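Local coordinates for protein beta-N-acetylhexosaminidase (Beutenbergia cavernae, PDB 5BU9) that probably hydrolyses terminal non-reducing N-acetyl-D-hexosamine residues in N-acetyl-beta-D-hexosaminides, as a TIM-barrel member of glycosyl hydrolase family 3, at residues S6-V11 with A311-A316; G12-V17 with D328-V333; P91-I96 with G118-A123; A112-W117 with N168-G173. All coordinates share one frame; numbering follows the deposited sequence.

Interaction 1. Residues S6-V11 with A311-A316; sequences SLEQRV and AVVAKA
V313 has more surface buried here than any other residue, because V11, E8 and L7 all close round its two methyl groups. Its CG2 lies 3.9 Å from V11 CB, while CG1 meets E8 OE1 and the L7 methyl CD2. V11 works at one end of the patch: with CG1 anti to the backbone N (chi1 171°), that methyl reaches V312 CG1 at 3.7 Å, and CG2 stays against V313. L7 covers the other end, where CD1 rests on A316 CB at 4.0 Å; an alanine there lets the longer leucine lie close to the helix. The contact has no hydrogen bond across it; branched apolar side chains and one alanine make it, between short helical segments whose axes pass 9.6 Å apart, their N-to-C directions 128° from each other. Replacing V11 by an alanine would probably open a gap in front of V312 and V313, since both methyls that fill it would be lost. S6 starts the first helix through a capping box, Q9 N donating to S6 OG and S6 N to Q9 OE1. Helix 7-12 leads into strand 15-20, V11 also meets V326 of helix 320-336, and V312 reaches A285 and I289 of helix 281-291.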
loop_
_atom_site.group_PDB
_atom_site.type_symbol
_atom_site.label_atom_id
_atom_site.label_comp_id
_atom_site.label_asym_id
_atom_site.label_seq_id
_atom_site.Cartn_x
_atom_site.Cartn_y
_atom_site.Cartn_z
ATOM N N SER A 6 18.729 -7.395 13.821
ATOM C CA SER A 6 19.552 -6.242 14.180
ATOM C C SER A 6 18.744 -4.967 13.933
ATOM O O SER A 6 17.735 -5.003 13.228
ATOM C CB SER A 6 20.807 -6.211 13.332
ATOM O OG SER A 6 20.412 -6.074 11.962
ATOM N N LEU A 7 19.194 -3.842 14.483
ATOM C CA LEU A 7 18.581 -2.548 14.154
ATOM C C LEU A 7 18.395 -2.369 12.647
ATOM O O LEU A 7 17.308 -2.021 12.212
ATOM C CB LEU A 7 19.415 -1.388 14.690
ATOM C CG LEU A 7 18.809 -0.046 14.301
ATOM C CD1 LEU A 7 17.386 0.079 14.840
ATOM C CD2 LEU A 7 19.678 1.045 14.863
ATOM N N GLU A 8 19.457 -2.632 11.871
ATOM C CA GLU A 8 19.451 -2.431 10.417
ATOM C C GLU A 8 18.351 -3.276 9.776
ATOM O O GLU A 8 17.595 -2.805 8.933
ATOM C CB GLU A 8 20.817 -2.788 9.796
ATOM C CG GLU A 8 21.931 -1.768 10.031
ATOM C CD GLU A 8 22.509 -1.818 11.448
ATOM O OE1 GLU A 8 23.277 -0.887 11.780
ATOM O OE2 GLU A 8 22.206 -2.763 12.230
ATOM N N GLN A 9 18.259 -4.531 10.205
ATOM C CA GLN A 9 17.275 -5.442 9.664
ATOM C C GLN A 9 15.848 -5.034 10.058
ATOM O O GLN A 9 14.932 -5.199 9.255
ATOM C CB GLN A 9 17.583 -6.863 10.117
ATOM C CG GLN A 9 18.819 -7.450 9.443
ATOM C CD GLN A 9 19.280 -8.695 10.145
ATOM O OE1 GLN A 9 18.974 -8.882 11.312
ATOM N NE2 GLN A 9 20.007 -9.561 9.443
ATOM N N ARG A 10 15.651 -4.487 11.260
ATOM C CA ARG A 10 14.306 -4.052 11.658
ATOM C C ARG A 10 13.859 -2.849 10.827
ATOM O O ARG A 10 12.745 -2.834 10.295
ATOM C CB ARG A 10 14.246 -3.728 13.157
ATOM C CG ARG A 10 14.486 -4.941 14.045
ATOM C CD ARG A 10 14.056 -4.728 15.504
ATOM N NE ARG A 10 14.710 -3.598 16.170
ATOM C CZ ARG A 10 15.907 -3.630 16.771
ATOM N NH1 ARG A 10 16.636 -4.730 16.794
ATOM N NH2 ARG A 10 16.390 -2.545 17.364
ATOM N N VAL A 11 14.739 -1.861 10.682
ATOM C CA VAL A 11 14.478 -0.751 9.787
ATOM C C VAL A 11 14.147 -1.287 8.384
ATOM O O VAL A 11 13.166 -0.874 7.763
ATOM C CB VAL A 11 15.660 0.202 9.741
ATOM C CG1 VAL A 11 15.440 1.210 8.640
ATOM C CG2 VAL A 11 15.790 0.907 11.056
ATOM N N ALA A 311 19.137 6.745 6.321
ATOM C CA ALA A 311 18.712 7.862 7.135
ATOM C C ALA A 311 17.864 7.378 8.316
ATOM O O ALA A 311 17.989 7.920 9.411
ATOM C CB ALA A 311 17.945 8.849 6.309
ATOM N N VAL A 312 17.000 6.380 8.089
ATOM C CA VAL A 312 16.118 5.902 9.151
ATOM C C VAL A 312 16.959 5.154 10.185
ATOM O O VAL A 312 16.750 5.340 11.380
ATOM C CB VAL A 312 14.962 5.035 8.621
ATOM C CG1 VAL A 312 14.163 4.458 9.790
ATOM C CG2 VAL A 312 14.023 5.891 7.754
ATOM N N VAL A 313 17.941 4.370 9.735
ATOM C CA VAL A 313 18.873 3.716 10.653
ATOM C C VAL A 313 19.614 4.750 11.480
ATOM O O VAL A 313 19.679 4.641 12.701
ATOM C CB VAL A 313 19.902 2.819 9.917
ATOM C CG1 VAL A 313 21.030 2.400 10.894
ATOM C CG2 VAL A 313 19.244 1.610 9.366
ATOM N N ALA A 314 20.176 5.763 10.823
ATOM C CA ALA A 314 21.001 6.728 11.546
ATOM C C ALA A 314 20.175 7.487 12.583
ATOM O O ALA A 314 20.659 7.762 13.685
ATOM C CB ALA A 314 21.673 7.695 10.587
ATOM N N LYS A 315 18.917 7.801 12.271
ATOM C CA LYS A 315 18.127 8.552 13.255
ATOM C C LYS A 315 17.726 7.670 14.461
ATOM O O LYS A 315 17.657 8.159 15.569
ATOM C CB LYS A 315 16.898 9.169 12.607
ATOM C CG LYS A 315 16.028 10.051 13.580
ATOM C CD LYS A 315 14.825 10.607 12.873
ATOM C CE LYS A 315 13.881 11.345 13.806
ATOM N NZ LYS A 315 14.410 12.640 14.243
ATOM N N ALA A 316 17.493 6.381 14.225
ATOM C CA ALA A 316 17.216 5.430 15.288
ATOM C C ALA A 316 18.420 5.357 16.205
ATOM O O ALA A 316 18.258 5.256 17.399
ATOM C CB ALA A 316 16.889 4.041 14.731
#

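Interaction 2. Residues G12-V17 with D328-V333; sequences GQLFMV and DAARRV
The side-chain amide of Q13 approaches V333 with its oxygen, OE1 lying 3.9 Å from V333 CG1, and the same methyl sits still closer to the backbone carbonyl oxygen of Q13, at 3.6 Å. One residue before V333, the R332 guanidinium has the carbonyl oxygen of D328 over one face, near its rim. The setting is the closure of a TIM barrel: a type I turn, G12 to F15, leads into strand 15-20, and helix 320-336 packs against that turn from outside. L14 provides most of the apolar contact. Its CG lies beside the backbone N (chi1 -50°), and the extended chain beyond carries both methyls to the helix, CD1 touching A329 CB at 3.9 Å. A329 and A330 suit this place because their small side chains let the leucine come down close to the helix backbone. The Q13 chain is bent, and its OE1 accepts a hydrogen bond from K337 while CB lies against V333. On the outer side of the helix, R331 NH1 forms a salt bridge with D328 OD1, met from above the carboxylate plane. In the buried interface, L14 CD2 stands 3.5 Å from both A329 CB and A330 N.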
loop_
_atom_site.group_PDB
_atom_site.type_symbol
_atom_site.label_atom_id
_atom_site.label_comp_id
_atom_site.label_asym_id
_atom_site.label_seq_id
_atom_site.Cartn_x
_atom_site.Cartn_y
_atom_site.Cartn_z
ATOM N N GLY A 12 14.944 -2.238 7.910
ATOM C CA GLY A 12 14.743 -2.823 6.599
ATOM C C GLY A 12 13.340 -3.359 6.437
ATOM O O GLY A 12 12.752 -3.250 5.366
ATOM N N GLN A 13 12.758 -3.886 7.506
ATOM C CA GLN A 13 11.377 -4.372 7.407
ATOM C C GLN A 13 10.318 -3.286 7.160
ATOM O O GLN A 13 9.188 -3.620 6.789
ATOM C CB GLN A 13 11.003 -5.128 8.683
ATOM C CG GLN A 13 11.799 -6.346 8.870
ATOM C CD GLN A 13 11.478 -7.397 7.839
ATOM O OE1 GLN A 13 10.311 -7.731 7.621
ATOM N NE2 GLN A 13 12.512 -7.914 7.182
ATOM N N LEU A 14 10.674 -2.017 7.426
ATOM C CA LEU A 14 9.779 -0.856 7.284
ATOM C C LEU A 14 9.780 -0.266 5.866
ATOM O O LEU A 14 9.210 0.810 5.623
ATOM C CB LEU A 14 10.161 0.230 8.304
ATOM C CG LEU A 14 10.321 -0.218 9.766
ATOM C CD1 LEU A 14 10.520 1.013 10.646
ATOM C CD2 LEU A 14 9.111 -1.041 10.242
ATOM N N PHE A 15 10.414 -0.965 4.923
ATOM C CA PHE A 15 10.448 -0.492 3.540
ATOM C C PHE A 15 9.927 -1.519 2.533
ATOM O O PHE A 15 10.081 -2.731 2.709
ATOM C CB PHE A 15 11.863 -0.081 3.149
ATOM C CG PHE A 15 12.293 1.233 3.735
ATOM C CD1 PHE A 15 12.782 1.304 5.039
ATOM C CD2 PHE A 15 12.221 2.392 2.990
ATOM C CE1 PHE A 15 13.188 2.508 5.587
ATOM C CE2 PHE A 15 12.630 3.613 3.524
ATOM C CZ PHE A 15 13.117 3.672 4.824
HETATM N N MSE A 16 9.297 -1.008 1.480
HETATM C CA MSE A 16 8.863 -1.832 0.368
HETATM C C MSE A 16 9.463 -1.246 -0.918
HETATM O O MSE A 16 9.102 -0.146 -1.333
HETATM C CB MSE A 16 7.329 -1.918 0.304
HETATM C CG MSE A 16 6.822 -2.924 -0.763
HETATM SE SE MSE A 16 4.878 -3.090 -0.796
HETATM C CE MSE A 16 4.677 -4.479 0.546
ATOM N N VAL A 17 10.406 -1.955 -1.540
ATOM C CA VAL A 17 11.109 -1.354 -2.691
ATOM C C VAL A 17 10.631 -1.976 -3.989
ATOM O O VAL A 17 10.426 -3.194 -4.085
ATOM C CB VAL A 17 12.634 -1.454 -2.551
ATOM C CG1 VAL A 17 13.073 -2.895 -2.449
ATOM C CG2 VAL A 17 13.292 -0.817 -3.744
ATOM N N ASP A 328 8.354 -0.463 17.312
ATOM C CA ASP A 328 6.927 -0.811 17.302
ATOM C C ASP A 328 6.453 -1.156 15.893
ATOM O O ASP A 328 5.614 -2.046 15.671
ATOM C CB ASP A 328 6.074 0.352 17.829
ATOM C CG ASP A 328 6.202 0.561 19.339
ATOM O OD1 ASP A 328 6.836 -0.266 20.024
ATOM O OD2 ASP A 328 5.654 1.568 19.841
ATOM N N ALA A 329 6.957 -0.383 14.939
ATOM C CA ALA A 329 6.592 -0.555 13.553
ATOM C C ALA A 329 7.060 -1.940 13.065
ATOM O O ALA A 329 6.290 -2.681 12.462
ATOM C CB ALA A 329 7.205 0.569 12.704
ATOM N N ALA A 330 8.308 -2.297 13.373
ATOM C CA ALA A 330 8.869 -3.563 12.914
ATOM C C ALA A 330 8.101 -4.722 13.514
ATOM O O ALA A 330 7.895 -5.744 12.860
ATOM C CB ALA A 330 10.334 -3.656 13.261
ATOM N N ARG A 331 7.618 -4.539 14.744
ATOM C CA ARG A 331 6.849 -5.590 15.406
ATOM C C ARG A 331 5.516 -5.810 14.674
ATOM O O ARG A 331 5.095 -6.948 14.554
ATOM C CB ARG A 331 6.610 -5.245 16.888
ATOM C CG ARG A 331 6.856 -6.371 17.850
ATOM C CD ARG A 331 6.756 -5.925 19.328
ATOM N NE ARG A 331 7.888 -5.088 19.700
ATOM C CZ ARG A 331 7.791 -3.825 20.085
ATOM N NH1 ARG A 331 6.586 -3.260 20.174
ATOM N NH2 ARG A 331 8.896 -3.138 20.407
ATOM N N ARG A 332 4.861 -4.748 14.185
ATOM C CA ARG A 332 3.610 -4.928 13.414
ATOM C C ARG A 332 3.875 -5.649 12.123
ATOM O O ARG A 332 3.084 -6.498 11.696
ATOM C CB ARG A 332 2.924 -3.604 13.094
ATOM C CG ARG A 332 2.538 -2.839 14.364
ATOM C CD ARG A 332 1.800 -1.558 14.092
ATOM N NE ARG A 332 1.782 -0.745 15.292
ATOM C CZ ARG A 332 2.499 0.356 15.480
ATOM N NH1 ARG A 332 3.266 0.831 14.506
ATOM N NH2 ARG A 332 2.416 1.015 16.639
ATOM N N VAL A 333 4.987 -5.294 11.494
ATOM C CA VAL A 333 5.330 -5.903 10.230
ATOM C C VAL A 333 5.655 -7.395 10.418
ATOM O O VAL A 333 5.120 -8.227 9.684
ATOM C CB VAL A 333 6.466 -5.167 9.564
ATOM C CG1 VAL A 333 6.914 -5.934 8.304
ATOM C CG2 VAL A 333 6.025 -3.731 9.223
#

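Interaction 3. Residues P91-I96 with G118-A123; sequences PGFSDI and GAELAA
E120 and F93 run antiparallel alongside one another, E120 outward from its helix and F93 inward from the loop, and the plane of the E120 carboxylate stands almost square to the phenyl ring, 84° away. The ring meets the root of the glutamate, CD1 of F93 lying 3.8 Å from E120 CB, and its CE1 approaches the backbone oxygen of E120 obliquely. Beyond CG the E120 chain runs out extended (chi2 166°), so its carboxylate passes the ring and arrives at S94. There the two oxygens divide the work. OE1 accepts a nearly straight bond from S94 N, 2.9 Å long at 170°, although the donor comes from above the carboxylate plane; OE2 accepts from S94 OG, at a modelled 2.5 Å that is too short to be taken literally. Serine suits this place because its hydroxyl adds a second donor to the backbone N-H that any residue but proline would offer. The loop held in this way joins strand 85-86 to helix 99-102 and lies over helix 107-123, one of the outer helices of the TIM barrel. Were E120 an alanine, S94 N and OG would probably be left without their acceptor, and the loop freer to move off the helix. G92 has a positive phi, at which a side chain would press on the carbonyl oxygen of P91; its own oxygen lies 3.4 Å from E120 CG. Deeper in, F93 CE1 meets L121 CD2 at 4.3 Å, and V50 and T53 of helix 50-61 also pack on the ring. Q86 NE2 bonds to S94 O, and its OE1 to I96 N.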
loop_
_atom_site.group_PDB
_atom_site.type_symbol
_atom_site.label_atom_id
_atom_site.label_comp_id
_atom_site.label_asym_id
_atom_site.label_seq_id
_atom_site.Cartn_x
_atom_site.Cartn_y
_atom_site.Cartn_z
ATOM N N PRO A 91 -0.617 -14.541 -20.027
ATOM C CA PRO A 91 -0.899 -15.980 -19.853
ATOM C C PRO A 91 -1.090 -16.400 -18.388
ATOM O O PRO A 91 -0.189 -16.253 -17.554
ATOM C CB PRO A 91 0.330 -16.651 -20.474
ATOM C CG PRO A 91 0.782 -15.646 -21.518
ATOM C CD PRO A 91 0.579 -14.310 -20.862
ATOM N N GLY A 92 -2.287 -16.900 -18.084
ATOM C CA GLY A 92 -2.625 -17.345 -16.737
ATOM C C GLY A 92 -3.292 -16.291 -15.861
ATOM O O GLY A 92 -3.710 -16.584 -14.744
ATOM N N PHE A 93 -3.379 -15.057 -16.358
ATOM C CA PHE A 93 -4.050 -13.975 -15.630
ATOM C C PHE A 93 -5.374 -13.609 -16.282
ATOM O O PHE A 93 -5.441 -13.434 -17.513
ATOM C CB PHE A 93 -3.166 -12.722 -15.563
ATOM C CG PHE A 93 -2.016 -12.826 -14.590
ATOM C CD1 PHE A 93 -2.247 -12.868 -13.222
ATOM C CD2 PHE A 93 -0.702 -12.837 -15.046
ATOM C CE1 PHE A 93 -1.182 -12.964 -12.312
ATOM C CE2 PHE A 93 0.372 -12.917 -14.151
ATOM C CZ PHE A 93 0.124 -12.986 -12.779
ATOM N N SER A 94 -6.422 -13.489 -15.471
ATOM C CA SER A 94 -7.703 -12.932 -15.926
ATOM C C SER A 94 -7.550 -11.489 -16.418
ATOM O O SER A 94 -6.609 -10.801 -16.032
ATOM C CB SER A 94 -8.725 -12.974 -14.798
ATOM O OG SER A 94 -8.861 -14.308 -14.357
ATOM N N ASP A 95 -8.453 -11.039 -17.288
ATOM C CA ASP A 95 -8.578 -9.607 -17.556
ATOM C C ASP A 95 -9.623 -9.110 -16.568
ATOM O O ASP A 95 -10.820 -9.291 -16.776
ATOM C CB ASP A 95 -8.974 -9.298 -19.014
ATOM C CG ASP A 95 -7.852 -9.617 -20.026
ATOM O OD1 ASP A 95 -6.688 -9.203 -19.797
ATOM O OD2 ASP A 95 -8.130 -10.280 -21.060
ATOM N N ILE A 96 -9.143 -8.495 -15.492
ATOM C CA ILE A 96 -9.967 -8.062 -14.384
ATOM C C ILE A 96 -10.664 -6.747 -14.735
ATOM O O ILE A 96 -10.015 -5.821 -15.158
ATOM C CB ILE A 96 -9.116 -7.907 -13.134
ATOM C CG1 ILE A 96 -8.305 -9.186 -12.886
ATOM C CG2 ILE A 96 -9.992 -7.611 -11.953
ATOM C CD1 ILE A 96 -7.286 -9.059 -11.721
ATOM N N GLY A 118 -7.123 -13.829 -7.070
ATOM C CA GLY A 118 -6.145 -14.100 -6.032
ATOM C C GLY A 118 -5.295 -15.338 -6.258
ATOM O O GLY A 118 -4.092 -15.304 -5.980
ATOM N N ALA A 119 -5.912 -16.418 -6.759
ATOM C CA ALA A 119 -5.213 -17.686 -7.002
ATOM C C ALA A 119 -4.099 -17.498 -8.055
ATOM O O ALA A 119 -3.019 -18.092 -7.966
ATOM C CB ALA A 119 -6.205 -18.773 -7.450
ATOM N N GLU A 120 -4.384 -16.655 -9.044
ATOM C CA GLU A 120 -3.433 -16.322 -10.088
ATOM C C GLU A 120 -2.292 -15.521 -9.469
ATOM O O GLU A 120 -1.133 -15.790 -9.744
ATOM C CB GLU A 120 -4.123 -15.536 -11.206
ATOM C CG GLU A 120 -5.336 -16.247 -11.823
ATOM C CD GLU A 120 -6.202 -15.312 -12.676
ATOM O OE1 GLU A 120 -5.980 -14.083 -12.632
ATOM O OE2 GLU A 120 -7.116 -15.802 -13.379
ATOM N N LEU A 121 -2.620 -14.556 -8.616
ATOM C CA LEU A 121 -1.579 -13.795 -7.924
ATOM C C LEU A 121 -0.711 -14.733 -7.103
ATOM O O LEU A 121 0.501 -14.719 -7.244
ATOM C CB LEU A 121 -2.175 -12.720 -7.035
ATOM C CG LEU A 121 -2.785 -11.560 -7.799
ATOM C CD1 LEU A 121 -3.375 -10.579 -6.800
ATOM C CD2 LEU A 121 -1.730 -10.909 -8.620
ATOM N N ALA A 122 -1.330 -15.568 -6.269
ATOM C CA ALA A 122 -0.587 -16.471 -5.389
ATOM C C ALA A 122 0.295 -17.408 -6.194
ATOM O O ALA A 122 1.405 -17.709 -5.789
ATOM C CB ALA A 122 -1.544 -17.292 -4.521
ATOM N N ALA A 123 -0.202 -17.888 -7.328
ATOM C CA ALA A 123 0.600 -18.784 -8.149
ATOM C C ALA A 123 1.827 -18.067 -8.746
ATOM O O ALA A 123 2.827 -18.708 -9.043
ATOM C CB ALA A 123 -0.243 -19.389 -9.251
#

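Interaction 4. Residues A112-W117 with N168-G173; sequences ADATTW and NAFSAG
The CA atoms of G173 and T115 lie 4.0 Å apart, which brings two helices very close. These are neighbouring outer helices of the TIM barrel, 107-123 and 160-176, whose short segments here cross at -43° with axes 7.3 Å apart. Such an approach needs the absence of a side chain at G173: a CB there would clash with T115 N and crowd the A114 methyl. Instead T115 CA makes a CH...O contact of 3.3 Å to the G173 oxygen, and T115 OG1 rests 3.2 Å from G173 CA. A114, just as economical, sets its CB 3.6 Å from F170 O. Beside this backbone contact the aromatic pair fills the space: F170 CE2 comes to the edge of the indole, near its plane, 4.0 Å from W117 CE3, and the two side chains run nearly perpendicular to each other. F170 gets there because its CG is anti to the backbone N (chi1 175°). In the next shell, Q102 of helix 99-102 touches both W117 and F170, S177 OG bonds to T115 O, and T115 OG1 is held by the carbonyl oxygen of Q111. Over one face of the indole, toward its rim, D113 O lies 3.1 Å above the ring plane.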
loop_
_atom_site.group_PDB
_atom_site.type_symbol
_atom_site.label_atom_id
_atom_site.label_comp_id
_atom_site.label_asym_id
_atom_site.label_seq_id
_atom_site.Cartn_x
_atom_site.Cartn_y
_atom_site.Cartn_z
ATOM N N ALA A 112 -16.296 -14.557 -5.403
ATOM C CA ALA A 112 -15.899 -15.734 -6.183
ATOM C C ALA A 112 -14.884 -15.358 -7.270
ATOM O O ALA A 112 -13.870 -16.023 -7.429
ATOM C CB ALA A 112 -17.117 -16.409 -6.805
ATOM N N ASP A 113 -15.147 -14.288 -8.014
ATOM C CA ASP A 113 -14.204 -13.868 -9.045
ATOM C C ASP A 113 -12.879 -13.425 -8.412
ATOM O O ASP A 113 -11.811 -13.668 -8.969
ATOM C CB ASP A 113 -14.798 -12.751 -9.913
ATOM C CG ASP A 113 -15.981 -13.236 -10.779
ATOM O OD1 ASP A 113 -16.155 -14.463 -10.979
ATOM O OD2 ASP A 113 -16.733 -12.372 -11.268
ATOM N N ALA A 114 -12.929 -12.819 -7.231
ATOM C CA ALA A 114 -11.689 -12.309 -6.629
ATOM C C ALA A 114 -10.878 -13.461 -6.074
ATOM O O ALA A 114 -9.670 -13.355 -5.947
ATOM C CB ALA A 114 -11.966 -11.311 -5.547
ATOM N N THR A 115 -11.555 -14.556 -5.741
ATOM C CA THR A 115 -10.859 -15.767 -5.319
ATOM C C THR A 115 -10.008 -16.286 -6.483
ATOM O O THR A 115 -8.848 -16.685 -6.323
ATOM C CB THR A 115 -11.844 -16.852 -4.869
ATOM O OG1 THR A 115 -12.665 -16.338 -3.819
ATOM C CG2 THR A 115 -11.100 -18.096 -4.390
ATOM N N THR A 116 -10.603 -16.279 -7.665
ATOM C CA THR A 116 -9.908 -16.674 -8.873
ATOM C C THR A 116 -8.719 -15.750 -9.111
ATOM O O THR A 116 -7.607 -16.230 -9.319
ATOM C CB THR A 116 -10.848 -16.645 -10.071
ATOM O OG1 THR A 116 -11.965 -17.495 -9.798
ATOM C CG2 THR A 116 -10.140 -17.106 -11.342
ATOM N N TRP A 117 -8.946 -14.433 -9.057
ATOM C CA TRP A 117 -7.879 -13.441 -9.320
ATOM C C TRP A 117 -6.751 -13.618 -8.323
ATOM O O TRP A 117 -5.573 -13.579 -8.670
ATOM C CB TRP A 117 -8.422 -12.011 -9.241
ATOM C CG TRP A 117 -9.522 -11.797 -10.200
ATOM C CD1 TRP A 117 -9.730 -12.483 -11.359
ATOM C CD2 TRP A 117 -10.607 -10.865 -10.083
ATOM N NE1 TRP A 117 -10.870 -12.030 -11.980
ATOM C CE2 TRP A 117 -11.429 -11.040 -11.213
ATOM C CE3 TRP A 117 -10.959 -9.902 -9.137
ATOM C CZ2 TRP A 117 -12.574 -10.271 -11.431
ATOM C CZ3 TRP A 117 -12.096 -9.150 -9.347
ATOM C CH2 TRP A 117 -12.892 -9.341 -10.481
ATOM N N ASN A 168 -15.030 -5.403 0.524
ATOM C CA ASN A 168 -14.856 -6.450 1.534
ATOM C C ASN A 168 -15.025 -7.837 0.912
ATOM O O ASN A 168 -14.416 -8.809 1.365
ATOM C CB ASN A 168 -15.838 -6.278 2.700
ATOM C CG ASN A 168 -15.456 -5.143 3.612
ATOM O OD1 ASN A 168 -14.335 -4.632 3.540
ATOM N ND2 ASN A 168 -16.386 -4.737 4.478
ATOM N N ALA A 169 -15.859 -7.910 -0.123
ATOM C CA ALA A 169 -16.070 -9.143 -0.852
ATOM C C ALA A 169 -14.767 -9.465 -1.572
ATOM O O ALA A 169 -14.276 -10.587 -1.512
ATOM C CB ALA A 169 -17.198 -8.997 -1.818
ATOM N N PHE A 170 -14.189 -8.443 -2.207
ATOM C CA PHE A 170 -12.937 -8.582 -2.965
ATOM C C PHE A 170 -11.837 -9.068 -2.019
ATOM O O PHE A 170 -11.145 -10.025 -2.316
ATOM C CB PHE A 170 -12.601 -7.234 -3.648
ATOM C CG PHE A 170 -11.264 -7.173 -4.381
ATOM C CD1 PHE A 170 -10.079 -6.916 -3.695
ATOM C CD2 PHE A 170 -11.216 -7.247 -5.768
ATOM C CE1 PHE A 170 -8.874 -6.798 -4.364
ATOM C CE2 PHE A 170 -10.014 -7.122 -6.439
ATOM C CZ PHE A 170 -8.830 -6.900 -5.732
ATOM N N SER A 171 -11.722 -8.425 -0.865
ATOM C CA SER A 171 -10.727 -8.793 0.136
ATOM C C SER A 171 -10.916 -10.246 0.560
ATOM O O SER A 171 -9.952 -11.012 0.630
ATOM C CB SER A 171 -10.814 -7.860 1.371
ATOM O OG SER A 171 -10.354 -6.552 1.088
ATOM N N ALA A 172 -12.162 -10.624 0.833
ATOM C CA ALA A 172 -12.463 -11.984 1.293
ATOM C C ALA A 172 -12.002 -13.071 0.302
ATOM O O ALA A 172 -11.430 -14.085 0.716
ATOM C CB ALA A 172 -13.938 -12.120 1.583
ATOM N N GLY A 173 -12.234 -12.865 -0.996
ATOM C CA GLY A 173 -11.812 -13.833 -2.000
ATOM C C GLY A 173 -10.297 -13.883 -2.143
ATOM O O GLY A 173 -9.686 -14.925 -2.358
#

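The four contacts form two clusters on the TIM barrel. Interactions 1 and 2 have centres 10 Å apart and touch where V312 meets F15; they share the chain's two ends, as helix 7-12 runs into strand 15-20 and helix 305-318 is followed by helix 320-336. Strand 15-20 also pairs with strand 296-298, so this cluster lies where the barrel closes. Interactions 3 and 4, 12 Å apart, use successive parts of helix 107-123, and W117 touches S94 and I96. The segments of 1 and 2 alternate along the chain, as do those of 3 and 4, and the second pair is nested inside the long loops closed by the first. Interactions 1 and 4 lie on opposite sides of the chain's centre, about 37 Å between centres.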